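Local structure of phosphatidylinositol-specific phospholipase C (Listeria monocytogenes, 2PLC) at residues A[23-31]-A[43-51]; A[153-162]-A[171-180]. The protein is a bacterial phosphatidylinositol-specific phospholipase C, a single-chain enzyme with an X domain of the TIM-barrel class. All coordinates share one frame; numbering follows the deposited sequence.

Contact 1: residues A[23-31]-A[43-51]; sequences GTHDTMSYN and AQTQTMSLY
Ser29 gives its hydroxyl to the backbone of the last helical residue of 40-43: OG donates to Ala43 O at 2.7 Å, from above the plane of that carbonyl. With chi1 -170°, OG lies opposite the serine's own backbone N and reaches back to the helix end. The carbonyl of the same serine accepts from Thr45 N at 3.1 Å, within the carbonyl plane and almost straight, and from Gln46 N, which sits above that plane. Ser29 closes the type I beta turn Asp26-Ser29 after strand 20-24 and centres an inverse gamma turn, a backbone path that lets both its oxygens face 43-46. A further bond runs from a side-chain amide: Gln46 NE2 donates to His25 O at 3.0 Å, with the acceptor nearly in the amide plane. The Gln46 chain bends at chi2 (-66°), passing CG over Thr27 O and laying its amide against Thr24 CB. His25 turns ND1 to Asp258, while Thr45 CG2 meets its ring obliquely.

Farther out, the Tyr30 ring lies along the turn into helix 50-55. Ser49, the N-cap residue, puts CA over one ring face in a CH-pi contact, 3.6 Å from the centroid, with Met48 O over that same face; Leu50 N makes a weak bond to Tyr30 OH. Leu50 CD1 meets Thr27 CG2 at 3.8 Å and its CB touches Met28 SD; Met28 and Leu50 both rest on Val85 of helix 82-95. The chemistry implies a loop fixed mainly through main-chain carbonyls, one glutamine amide joining His25 O to Met257 O of the neighbouring strand 253-257.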
# COMPACT_ATOMS: atom_id res chain seq x y z
N GLY A 23 3.79 4.36 -1.79
CA GLY A 23 3.34 2.97 -1.79
C GLY A 23 3.57 2.34 -3.15
O GLY A 23 3.88 3.04 -4.11
N THR A 24 3.44 1.02 -3.23
CA THR A 24 3.62 0.32 -4.49
C THR A 24 2.37 -0.47 -4.87
O THR A 24 1.67 -1.01 -4.01
CB THR A 24 4.80 -0.67 -4.41
OG1 THR A 24 4.67 -1.46 -3.22
CG2 THR A 24 6.12 0.06 -4.41
N HIS A 25 2.06 -0.47 -6.16
CA HIS A 25 0.92 -1.20 -6.69
C HIS A 25 1.42 -2.58 -7.07
O HIS A 25 2.48 -2.71 -7.69
CB HIS A 25 0.35 -0.47 -7.91
CG HIS A 25 -0.60 -1.30 -8.73
ND1 HIS A 25 -0.33 -1.66 -10.03
CD2 HIS A 25 -1.80 -1.83 -8.43
CE1 HIS A 25 -1.33 -2.38 -10.50
NE2 HIS A 25 -2.24 -2.50 -9.55
N ASP A 26 0.68 -3.62 -6.68
CA ASP A 26 1.04 -5.01 -6.97
C ASP A 26 2.51 -5.25 -6.59
O ASP A 26 3.33 -5.69 -7.40
CB ASP A 26 0.80 -5.32 -8.44
CG ASP A 26 0.43 -6.77 -8.68
OD1 ASP A 26 0.55 -7.61 -7.76
OD2 ASP A 26 -0.00 -7.04 -9.81
N THR A 27 2.79 -4.94 -5.34
CA THR A 27 4.09 -5.05 -4.72
C THR A 27 4.99 -6.23 -5.11
O THR A 27 6.17 -6.05 -5.38
CB THR A 27 3.92 -5.06 -3.19
OG1 THR A 27 3.16 -3.91 -2.79
CG2 THR A 27 5.28 -5.06 -2.49
N MET A 28 4.41 -7.43 -5.15
CA MET A 28 5.15 -8.66 -5.45
C MET A 28 5.41 -9.01 -6.91
O MET A 28 6.10 -9.99 -7.19
CB MET A 28 4.48 -9.86 -4.78
CG MET A 28 4.33 -9.75 -3.28
SD MET A 28 5.86 -9.24 -2.47
CE MET A 28 6.76 -10.81 -2.40
N SER A 29 4.86 -8.24 -7.84
CA SER A 29 5.04 -8.52 -9.25
C SER A 29 6.37 -8.03 -9.82
O SER A 29 6.41 -7.14 -10.68
CB SER A 29 3.88 -7.99 -10.07
OG SER A 29 3.94 -8.47 -11.40
N TYR A 30 7.46 -8.59 -9.31
CA TYR A 30 8.81 -8.26 -9.77
C TYR A 30 9.53 -9.58 -10.06
O TYR A 30 10.70 -9.60 -10.42
CB TYR A 30 9.59 -7.45 -8.73
CG TYR A 30 9.69 -8.10 -7.38
CD1 TYR A 30 10.70 -9.03 -7.09
CD2 TYR A 30 8.76 -7.80 -6.38
CE1 TYR A 30 10.78 -9.63 -5.83
CE2 TYR A 30 8.83 -8.39 -5.12
CZ TYR A 30 9.84 -9.30 -4.85
OH TYR A 30 9.92 -9.86 -3.60
N ASN A 31 8.80 -10.67 -9.89
CA ASN A 31 9.31 -12.00 -10.14
C ASN A 31 8.10 -12.92 -10.25
O ASN A 31 7.00 -12.55 -9.81
CB ASN A 31 10.22 -12.43 -8.98
CG ASN A 31 11.03 -13.67 -9.31
OD1 ASN A 31 11.40 -13.90 -10.47
ND2 ASN A 31 11.33 -14.47 -8.29
N ALA A 43 2.51 -7.93 -17.13
CA ALA A 43 2.39 -8.36 -15.74
C ALA A 43 3.29 -7.65 -14.73
O ALA A 43 2.89 -7.42 -13.60
CB ALA A 43 2.61 -9.87 -15.66
N GLN A 44 4.51 -7.30 -15.13
CA GLN A 44 5.45 -6.66 -14.22
C GLN A 44 5.07 -5.24 -13.78
O GLN A 44 4.66 -4.42 -14.60
CB GLN A 44 6.85 -6.66 -14.82
CG GLN A 44 7.93 -6.19 -13.87
CD GLN A 44 9.26 -6.01 -14.56
OE1 GLN A 44 9.32 -5.75 -15.76
NE2 GLN A 44 10.34 -6.15 -13.81
N THR A 45 5.23 -4.95 -12.49
CA THR A 45 4.94 -3.62 -11.95
C THR A 45 6.07 -3.06 -11.08
O THR A 45 6.06 -1.87 -10.75
CB THR A 45 3.67 -3.63 -11.10
OG1 THR A 45 3.84 -4.57 -10.03
CG2 THR A 45 2.46 -4.00 -11.94
N GLN A 46 7.02 -3.91 -10.72
CA GLN A 46 8.15 -3.50 -9.87
C GLN A 46 9.48 -4.14 -10.30
O GLN A 46 9.51 -5.13 -11.03
CB GLN A 46 7.88 -3.88 -8.41
CG GLN A 46 6.54 -3.44 -7.84
CD GLN A 46 6.40 -1.93 -7.74
OE1 GLN A 46 7.40 -1.22 -7.61
NE2 GLN A 46 5.17 -1.43 -7.79
N THR A 47 10.58 -3.55 -9.84
CA THR A 47 11.91 -4.08 -10.11
C THR A 47 12.59 -4.41 -8.79
O THR A 47 13.44 -5.30 -8.73
CB THR A 47 12.79 -3.10 -10.91
OG1 THR A 47 12.87 -1.85 -10.21
CG2 THR A 47 12.22 -2.88 -12.29
N MET A 48 12.22 -3.69 -7.74
CA MET A 48 12.76 -3.90 -6.40
C MET A 48 12.01 -5.00 -5.68
O MET A 48 10.80 -5.15 -5.86
CB MET A 48 12.68 -2.62 -5.55
CG MET A 48 13.68 -1.53 -5.92
SD MET A 48 13.54 -0.06 -4.87
CE MET A 48 11.91 0.55 -5.35
N SER A 49 12.73 -5.80 -4.89
CA SER A 49 12.09 -6.87 -4.13
C SER A 49 11.37 -6.21 -2.96
O SER A 49 11.60 -5.03 -2.67
CB SER A 49 13.12 -7.88 -3.61
OG SER A 49 13.98 -7.30 -2.65
N LEU A 50 10.51 -6.97 -2.28
CA LEU A 50 9.75 -6.45 -1.15
C LEU A 50 10.64 -5.77 -0.13
O LEU A 50 10.41 -4.63 0.24
CB LEU A 50 8.97 -7.58 -0.46
CG LEU A 50 8.19 -7.27 0.82
CD1 LEU A 50 7.24 -6.10 0.61
CD2 LEU A 50 7.42 -8.50 1.23
N TYR A 51 11.71 -6.45 0.24
CA TYR A 51 12.63 -5.92 1.22
C TYR A 51 13.33 -4.64 0.77
O TYR A 51 13.54 -3.73 1.57
CB TYR A 51 13.65 -6.98 1.61
CG TYR A 51 14.46 -6.55 2.79
CD1 TYR A 51 13.88 -6.49 4.06
CD2 TYR A 51 15.78 -6.10 2.63
CE1 TYR A 51 14.59 -5.97 5.16
CE2 TYR A 51 16.50 -5.58 3.71
CZ TYR A 51 15.90 -5.51 4.97
OH TYR A 51 16.61 -4.97 6.04

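Contact 2: residues A[153-162]-A[171-180]; sequences LLLSENHTKK and FGMQFGAPNQ
Met173 O is gripped from two quarters, by Ser156 N, which donates to it at 3.0 Å, and by a water. These belong to a parallel beta pairing, strand 152-157 beside strand 169-174, in a mixed sheet where 101-107 flanks 152-157 across its other edge. The water donates to Met173 O at 2.9 Å. It also donates to Phe171 O and accepts from Ser156 OG at 2.7 Å, so one molecule joins the serine side chain to two carbonyls of the neighbouring strand. Ser156 OG stands anti to its carbonyl carbon (chi1 -66°), the setting that brings it to the water.

On either side of Ser156 N the ladder continues. Met173 N donates to Leu154 O at 2.9 Å, and Phe175 N to Ser156 O at 2.8 Å. Gly172, with its positive phi, brings CA to 3.6 Å from Leu154 O in a CA-H...O contact.

Leu155 and Met173 share one face of the sheet and point the same way, with CD2 of the leucine 3.6 Å from CG of the methionine. Ser156 and Gln174 occupy the other face, and the Gln174 amide lies near Lys161 O in the turn after the strand, a poorly ordered part of the loop. Past the last ladder bond, Phe175 and Glu157 run side by side, carboxylate and ring only 15° apart in plane. Arg104, which forms a salt bridge with Glu157 OE1 and a cation-pi contact with Phe175, probably makes this closeness of carboxylate and ring favourable. Leu155 CB approaches the ring at its edge, whereas Glu157 OE1 lies over a face, 3.5 Å from Phe175 CD2.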
# COMPACT_ATOMS: atom_id res chain seq x y z
N LEU A 153 -0.90 -2.09 9.56
CA LEU A 153 -2.29 -1.67 9.49
C LEU A 153 -2.85 -2.45 8.31
O LEU A 153 -2.57 -2.13 7.16
CB LEU A 153 -2.41 -0.16 9.24
CG LEU A 153 -3.85 0.33 9.03
CD1 LEU A 153 -4.73 -0.16 10.18
CD2 LEU A 153 -3.89 1.83 8.93
N LEU A 154 -3.63 -3.49 8.59
CA LEU A 154 -4.21 -4.33 7.54
C LEU A 154 -5.47 -3.78 6.89
O LEU A 154 -6.38 -3.30 7.56
CB LEU A 154 -4.50 -5.73 8.11
CG LEU A 154 -5.05 -6.80 7.17
CD1 LEU A 154 -3.99 -7.18 6.15
CD2 LEU A 154 -5.46 -8.04 7.96
N LEU A 155 -5.52 -3.85 5.56
CA LEU A 155 -6.69 -3.40 4.81
C LEU A 155 -7.15 -4.63 4.04
O LEU A 155 -6.59 -4.97 3.00
CB LEU A 155 -6.33 -2.27 3.83
CG LEU A 155 -5.84 -0.96 4.44
CD1 LEU A 155 -5.53 0.04 3.34
CD2 LEU A 155 -6.90 -0.41 5.38
N SER A 156 -8.12 -5.34 4.61
CA SER A 156 -8.64 -6.57 4.01
C SER A 156 -9.63 -6.37 2.88
O SER A 156 -10.58 -5.60 2.99
CB SER A 156 -9.30 -7.46 5.07
OG SER A 156 -8.34 -7.93 6.00
N GLU A 157 -9.42 -7.13 1.81
CA GLU A 157 -10.29 -7.09 0.65
C GLU A 157 -10.61 -8.52 0.22
O GLU A 157 -9.73 -9.25 -0.26
CB GLU A 157 -9.62 -6.34 -0.51
CG GLU A 157 -10.48 -6.26 -1.76
CD GLU A 157 -9.85 -5.41 -2.85
OE1 GLU A 157 -8.67 -5.04 -2.72
OE2 GLU A 157 -10.55 -5.11 -3.84
N ASN A 158 -11.86 -8.92 0.41
CA ASN A 158 -12.30 -10.25 0.03
C ASN A 158 -13.81 -10.33 -0.14
O ASN A 158 -14.51 -9.32 -0.07
CB ASN A 158 -11.79 -11.31 1.02
CG ASN A 158 -12.10 -10.97 2.47
OD1 ASN A 158 -11.40 -11.42 3.38
ND2 ASN A 158 -13.14 -10.18 2.69
N HIS A 159 -14.29 -11.55 -0.37
CA HIS A 159 -15.70 -11.82 -0.59
C HIS A 159 -16.61 -11.38 0.57
O HIS A 159 -17.70 -10.83 0.34
CB HIS A 159 -15.88 -13.32 -0.88
CG HIS A 159 -17.28 -13.71 -1.26
ND1 HIS A 159 -18.26 -12.79 -1.55
CD2 HIS A 159 -17.86 -14.93 -1.39
CE1 HIS A 159 -19.39 -13.42 -1.84
NE2 HIS A 159 -19.17 -14.72 -1.75
N THR A 160 -16.16 -11.58 1.80
CA THR A 160 -16.93 -11.22 2.99
C THR A 160 -17.23 -9.72 3.12
O THR A 160 -18.25 -9.33 3.69
CB THR A 160 -16.24 -11.69 4.29
OG1 THR A 160 -15.08 -10.88 4.54
CG2 THR A 160 -15.81 -13.15 4.17
N LYS A 161 -16.33 -8.88 2.60
CA LYS A 161 -16.48 -7.43 2.66
C LYS A 161 -16.59 -6.90 4.09
O LYS A 161 -17.38 -6.00 4.37
CB LYS A 161 -17.66 -6.96 1.81
CG LYS A 161 -17.31 -6.83 0.34
CD LYS A 161 -18.49 -7.14 -0.56
CE LYS A 161 -18.08 -7.08 -2.03
NZ LYS A 161 -16.93 -7.98 -2.33
N LYS A 162 -15.80 -7.50 4.97
CA LYS A 162 -15.76 -7.11 6.38
C LYS A 162 -14.33 -7.33 6.89
O LYS A 162 -13.57 -8.10 6.29
CB LYS A 162 -16.80 -7.91 7.20
CG LYS A 162 -16.71 -9.43 7.12
CD LYS A 162 -15.75 -10.00 8.16
CE LYS A 162 -15.63 -11.52 8.06
NZ LYS A 162 -14.63 -12.07 9.02
N PHE A 171 -8.54 -7.25 13.34
CA PHE A 171 -7.25 -6.94 12.73
C PHE A 171 -7.33 -5.89 11.64
O PHE A 171 -7.68 -6.18 10.50
CB PHE A 171 -6.59 -8.22 12.21
CG PHE A 171 -6.08 -9.12 13.31
CD1 PHE A 171 -6.97 -9.70 14.21
CD2 PHE A 171 -4.72 -9.36 13.45
CE1 PHE A 171 -6.50 -10.51 15.25
CE2 PHE A 171 -4.24 -10.16 14.48
CZ PHE A 171 -5.14 -10.74 15.38
N GLY A 172 -6.96 -4.66 12.00
CA GLY A 172 -7.01 -3.57 11.05
C GLY A 172 -8.42 -3.20 10.66
O GLY A 172 -9.32 -3.14 11.50
N MET A 173 -8.63 -2.96 9.36
CA MET A 173 -9.93 -2.58 8.84
C MET A 173 -10.18 -3.11 7.42
O MET A 173 -9.31 -3.72 6.80
CB MET A 173 -10.09 -1.05 8.88
CG MET A 173 -8.84 -0.29 8.46
SD MET A 173 -8.90 1.50 8.76
CE MET A 173 -8.64 1.58 10.52
N GLN A 174 -11.38 -2.86 6.92
CA GLN A 174 -11.79 -3.29 5.60
C GLN A 174 -11.34 -2.32 4.51
O GLN A 174 -11.43 -1.10 4.66
CB GLN A 174 -13.32 -3.41 5.56
CG GLN A 174 -13.88 -3.86 4.23
CD GLN A 174 -15.24 -3.26 3.95
OE1 GLN A 174 -15.93 -2.78 4.86
NE2 GLN A 174 -15.63 -3.26 2.68
N PHE A 175 -10.83 -2.88 3.41
CA PHE A 175 -10.39 -2.07 2.27
C PHE A 175 -11.66 -1.54 1.64
O PHE A 175 -12.58 -2.30 1.36
CB PHE A 175 -9.64 -2.95 1.26
CG PHE A 175 -9.13 -2.19 0.06
CD1 PHE A 175 -7.94 -1.49 0.12
CD2 PHE A 175 -9.85 -2.20 -1.13
CE1 PHE A 175 -7.46 -0.79 -0.99
CE2 PHE A 175 -9.38 -1.51 -2.25
CZ PHE A 175 -8.18 -0.81 -2.18
N GLY A 176 -11.73 -0.23 1.45
CA GLY A 176 -12.92 0.36 0.86
C GLY A 176 -13.93 0.84 1.88
O GLY A 176 -15.06 1.17 1.54
N ALA A 177 -13.53 0.86 3.15
CA ALA A 177 -14.40 1.31 4.24
C ALA A 177 -14.72 2.80 4.04
O ALA A 177 -14.02 3.49 3.30
CB ALA A 177 -13.72 1.08 5.59
N PRO A 178 -15.78 3.30 4.70
CA PRO A 178 -16.19 4.71 4.60
C PRO A 178 -15.12 5.74 4.93
O PRO A 178 -15.20 6.88 4.47
CB PRO A 178 -17.35 4.78 5.58
CG PRO A 178 -17.95 3.43 5.48
CD PRO A 178 -16.73 2.55 5.54
N ASN A 179 -14.13 5.34 5.73
CA ASN A 179 -13.04 6.24 6.13
C ASN A 179 -11.91 6.34 5.11
O ASN A 179 -10.88 6.97 5.36
CB ASN A 179 -12.48 5.81 7.50
CG ASN A 179 -11.95 4.38 7.49
OD1 ASN A 179 -12.19 3.61 6.56
ND2 ASN A 179 -11.23 4.02 8.55
N GLN A 180 -12.10 5.71 3.95
CA GLN A 180 -11.11 5.70 2.89
C GLN A 180 -11.64 6.31 1.60
O GLN A 180 -12.81 6.18 1.29
CB GLN A 180 -10.67 4.27 2.60
CG GLN A 180 -9.81 3.63 3.66
CD GLN A 180 -9.93 2.12 3.66
OE1 GLN A 180 -10.16 1.50 4.69
NE2 GLN A 180 -9.78 1.52 2.48
O HOH W 1 -9.03 -6.32 8.09

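Both segments of contact 1 precede those of contact 2 in sequence. Their centres are 22 Å apart, on opposite sides of the centre of the chain, and their nearest atoms stay about 9 Å apart without touching. Strand 20-24, which leads into contact 1, is an outer strand of a four-stranded parallel sheet; contact 2 lies in the mixed sheet, where strand 60-65 pairs with 101-107 and that with 152-157. The two sheets meet where Thr24 bonds Tyr60, and segment 171-180 links them again by running into strand 180-183, consistent with a TIM-barrel-like wall. Contact 1 thus holds the loop after strand 20-24, while contact 2 builds part of the wall itself.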